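Long-range contact in designed helical repeat protein (PDB 5CWM), which has no known natural function, being a computationally designed helical repeat protein made to explore which repeat architectures can be built: residues Val181-Glu192 with Ala207-Gln218. Numbering follows the deposited sequence.
Sequences VELVKRVAELLE and AERVREEARELQ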
# COMPACT_ATOMS: atom_id res chain seq x y z
N VAL A 181 -2.28 5.54 -16.03
CA VAL A 181 -3.61 6.10 -16.25
C VAL A 181 -4.68 5.10 -15.82
O VAL A 181 -5.68 5.47 -15.19
CB VAL A 181 -3.82 6.48 -17.73
CG1 VAL A 181 -5.26 6.92 -17.97
CG2 VAL A 181 -2.86 7.58 -18.13
N GLU A 182 -4.45 3.83 -16.13
CA GLU A 182 -5.33 2.75 -15.69
C GLU A 182 -5.39 2.70 -14.16
O GLU A 182 -6.41 2.34 -13.58
CB GLU A 182 -4.87 1.41 -16.25
CG GLU A 182 -4.98 1.30 -17.76
CD GLU A 182 -6.42 1.27 -18.24
OE1 GLU A 182 -7.30 0.83 -17.46
OE2 GLU A 182 -6.68 1.68 -19.39
N LEU A 183 -4.28 3.07 -13.53
CA LEU A 183 -4.20 3.12 -12.08
C LEU A 183 -5.04 4.29 -11.56
O LEU A 183 -5.76 4.15 -10.56
CB LEU A 183 -2.74 3.26 -11.64
CG LEU A 183 -2.31 2.72 -10.27
CD1 LEU A 183 -0.79 2.68 -10.21
CD2 LEU A 183 -2.86 3.57 -9.15
N VAL A 184 -4.94 5.43 -12.24
CA VAL A 184 -5.72 6.60 -11.87
C VAL A 184 -7.21 6.31 -11.95
O VAL A 184 -7.97 6.62 -11.03
CB VAL A 184 -5.39 7.82 -12.76
CG1 VAL A 184 -6.24 9.02 -12.36
CG2 VAL A 184 -3.92 8.16 -12.68
N LYS A 185 -7.64 5.70 -13.05
CA LYS A 185 -9.05 5.38 -13.22
C LYS A 185 -9.46 4.24 -12.29
O LYS A 185 -10.63 4.10 -11.95
CB LYS A 185 -9.36 5.02 -14.68
CG LYS A 185 -8.77 3.70 -15.15
CD LYS A 185 -8.95 3.53 -16.65
CE LYS A 185 -8.25 4.65 -17.41
NZ LYS A 185 -8.42 4.51 -18.89
N ARG A 186 -8.48 3.44 -11.86
CA ARG A 186 -8.73 2.44 -10.82
C ARG A 186 -9.11 3.12 -9.52
O ARG A 186 -10.13 2.79 -8.90
CB ARG A 186 -7.51 1.55 -10.61
CG ARG A 186 -7.51 0.25 -11.40
CD ARG A 186 -6.25 -0.55 -11.10
NE ARG A 186 -6.05 -0.73 -9.66
CZ ARG A 186 -4.99 -1.30 -9.12
NH1 ARG A 186 -4.01 -1.76 -9.89
NH2 ARG A 186 -4.89 -1.42 -7.80
N VAL A 187 -8.29 4.08 -9.11
CA VAL A 187 -8.56 4.87 -7.91
C VAL A 187 -9.91 5.58 -8.03
O VAL A 187 -10.69 5.64 -7.07
CB VAL A 187 -7.46 5.92 -7.65
CG1 VAL A 187 -7.78 6.74 -6.41
CG2 VAL A 187 -6.10 5.24 -7.51
N ALA A 188 -10.18 6.09 -9.23
CA ALA A 188 -11.46 6.73 -9.53
C ALA A 188 -12.61 5.77 -9.26
O ALA A 188 -13.58 6.13 -8.59
CB ALA A 188 -11.49 7.21 -10.97
N GLU A 189 -12.50 4.55 -9.78
CA GLU A 189 -13.53 3.53 -9.59
C GLU A 189 -13.70 3.19 -8.11
O GLU A 189 -14.82 2.97 -7.64
CB GLU A 189 -13.18 2.26 -10.38
CG GLU A 189 -13.29 2.42 -11.88
CD GLU A 189 -12.79 1.20 -12.63
OE1 GLU A 189 -12.63 0.14 -11.99
OE2 GLU A 189 -12.55 1.31 -13.85
N LEU A 190 -12.59 3.14 -7.38
CA LEU A 190 -12.63 2.87 -5.94
C LEU A 190 -13.43 3.95 -5.21
O LEU A 190 -14.36 3.65 -4.47
CB LEU A 190 -11.22 2.78 -5.37
CG LEU A 190 -11.13 2.65 -3.84
CD1 LEU A 190 -11.85 1.39 -3.37
CD2 LEU A 190 -9.69 2.65 -3.38
N LEU A 191 -13.05 5.21 -5.43
CA LEU A 191 -13.73 6.33 -4.80
C LEU A 191 -15.20 6.39 -5.20
O LEU A 191 -16.05 6.81 -4.42
CB LEU A 191 -13.04 7.65 -5.16
CG LEU A 191 -11.61 7.82 -4.64
CD1 LEU A 191 -11.03 9.15 -5.08
CD2 LEU A 191 -11.57 7.70 -3.12
N GLU A 192 -15.50 5.96 -6.43
CA GLU A 192 -16.87 5.89 -6.91
C GLU A 192 -17.66 4.83 -6.15
O GLU A 192 -18.82 5.05 -5.79
CB GLU A 192 -16.91 5.60 -8.41
CG GLU A 192 -16.54 6.78 -9.29
CD GLU A 192 -16.33 6.39 -10.74
OE1 GLU A 192 -16.66 5.24 -11.10
OE2 GLU A 192 -15.83 7.23 -11.52
N ALA A 207 -13.48 11.71 -6.10
CA ALA A 207 -13.69 10.95 -7.33
C ALA A 207 -13.75 11.86 -8.54
O ALA A 207 -13.23 11.52 -9.60
CB ALA A 207 -14.97 10.13 -7.23
N GLU A 208 -14.38 13.02 -8.38
CA GLU A 208 -14.45 14.01 -9.46
C GLU A 208 -13.06 14.51 -9.83
O GLU A 208 -12.69 14.57 -11.01
CB GLU A 208 -15.35 15.18 -9.07
CG GLU A 208 -16.81 14.80 -8.87
CD GLU A 208 -17.67 15.98 -8.44
OE1 GLU A 208 -17.15 17.11 -8.40
OE2 GLU A 208 -18.87 15.76 -8.15
N ARG A 209 -12.28 14.87 -8.80
CA ARG A 209 -10.91 15.33 -9.01
C ARG A 209 -10.08 14.29 -9.76
O ARG A 209 -9.42 14.60 -10.75
CB ARG A 209 -10.24 15.67 -7.68
CG ARG A 209 -10.97 16.69 -6.83
CD ARG A 209 -10.08 17.19 -5.69
NE ARG A 209 -10.84 17.86 -4.64
CZ ARG A 209 -11.16 17.31 -3.48
NH1 ARG A 209 -10.78 16.07 -3.21
NH2 ARG A 209 -11.85 18.00 -2.58
N VAL A 210 -10.12 13.06 -9.26
CA VAL A 210 -9.37 11.96 -9.87
C VAL A 210 -9.80 11.72 -11.31
O VAL A 210 -8.97 11.49 -12.19
CB VAL A 210 -9.52 10.66 -9.05
CG1 VAL A 210 -8.87 9.49 -9.78
CG2 VAL A 210 -8.91 10.83 -7.67
N ARG A 211 -11.11 11.79 -11.57
CA ARG A 211 -11.63 11.62 -12.92
C ARG A 211 -11.12 12.71 -13.85
O ARG A 211 -10.79 12.45 -15.01
CB ARG A 211 -13.16 11.59 -12.92
CG ARG A 211 -13.75 10.26 -12.50
CD ARG A 211 -15.22 10.16 -12.89
NE ARG A 211 -16.03 11.20 -12.25
CZ ARG A 211 -16.66 11.04 -11.09
NH1 ARG A 211 -16.58 9.89 -10.43
NH2 ARG A 211 -17.38 12.04 -10.59
N GLU A 212 -11.06 13.94 -13.35
CA GLU A 212 -10.49 15.05 -14.12
C GLU A 212 -9.02 14.77 -14.44
O GLU A 212 -8.57 14.96 -15.58
CB GLU A 212 -10.63 16.37 -13.36
CG GLU A 212 -10.03 17.57 -14.07
CD GLU A 212 -10.80 17.97 -15.31
OE1 GLU A 212 -11.98 17.57 -15.44
OE2 GLU A 212 -10.23 18.69 -16.16
N GLU A 213 -8.29 14.31 -13.42
CA GLU A 213 -6.88 13.97 -13.58
C GLU A 213 -6.67 12.92 -14.67
O GLU A 213 -5.78 13.06 -15.50
CB GLU A 213 -6.29 13.47 -12.26
CG GLU A 213 -4.83 13.08 -12.37
CD GLU A 213 -4.29 12.45 -11.10
OE1 GLU A 213 -5.10 12.11 -10.22
OE2 GLU A 213 -3.06 12.30 -10.99
N ALA A 214 -7.49 11.88 -14.65
CA ALA A 214 -7.41 10.82 -15.66
C ALA A 214 -7.78 11.37 -17.03
O ALA A 214 -7.22 10.95 -18.05
CB ALA A 214 -8.30 9.66 -15.29
N ARG A 215 -8.73 12.30 -17.05
CA ARG A 215 -9.17 12.94 -18.28
C ARG A 215 -8.02 13.70 -18.93
O ARG A 215 -7.87 13.70 -20.15
CB ARG A 215 -10.34 13.87 -18.00
CG ARG A 215 -10.98 14.48 -19.24
CD ARG A 215 -12.09 15.44 -18.85
NE ARG A 215 -12.97 14.86 -17.84
CZ ARG A 215 -13.96 15.52 -17.24
NH1 ARG A 215 -14.19 16.79 -17.54
NH2 ARG A 215 -14.71 14.91 -16.34
N GLU A 216 -7.21 14.35 -18.10
CA GLU A 216 -6.04 15.07 -18.60
C GLU A 216 -4.91 14.12 -19.02
O GLU A 216 -4.32 14.25 -20.10
CB GLU A 216 -5.52 16.05 -17.55
CG GLU A 216 -6.55 17.07 -17.09
CD GLU A 216 -6.06 17.92 -15.93
OE1 GLU A 216 -4.92 17.68 -15.47
OE2 GLU A 216 -6.81 18.81 -15.48
N LEU A 217 -4.63 13.15 -18.15
CA LEU A 217 -3.53 12.22 -18.34
C LEU A 217 -3.73 11.34 -19.56
O LEU A 217 -2.76 10.90 -20.19
CB LEU A 217 -3.36 11.34 -17.09
CG LEU A 217 -2.34 11.81 -16.04
CD1 LEU A 217 -2.58 13.26 -15.64
CD2 LEU A 217 -2.38 10.91 -14.82
N GLN A 218 -4.99 11.07 -19.91
CA GLN A 218 -5.30 10.33 -21.12
C GLN A 218 -4.83 11.12 -22.34
O GLN A 218 -4.23 10.56 -23.27
CB GLN A 218 -6.80 10.05 -21.22
CG GLN A 218 -7.22 9.34 -22.50
CD GLN A 218 -6.63 7.95 -22.63
OE1 GLN A 218 -6.34 7.29 -21.63
NE2 GLN A 218 -6.45 7.50 -23.86
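Val-184 and Val-210 each fit as a knob into a hole of the opposing helix, the first among Val-210, Glu-213, Ala-214 and Leu-217, the second among Val-184, Val-187, Ala-188 and Leu-191. The helices, 174-198 and 201-226, form the last antiparallel hairpin of the repeat array; the axes of 181-192 and 207-218 approach to 8.7 Å at 159°. The small alanines are consistent with this closeness: with chi1 at 179°, Val-184 CG1 points away from its backbone N and reaches Ala-214 CB at 3.6 Å, while Val-210 CG1 lies 3.7 Å from Ala-188 CB. The Leu-191 side chain crosses that of Val-210 at about a right angle, its CD1 meeting CG2. Behind these valines, Ala-161 of helix 144-170 touches Val-184.

The polar margin is sparser. Arg-211, bent at chi3, brings NH1 to Glu-192 OE2 at 3.0 Å, a hydrogen-bonded salt bridge from the anti side, NH1 standing 27° out of the carboxylate plane. A leucine in place of Arg-211 would probably leave the Glu-192 carboxylate without this cationic mate and free to turn. Cohesion thus appears to come chiefly from close-fitting aliphatic groups, with a single salt bridge joining the two segments at the solvent-facing margin.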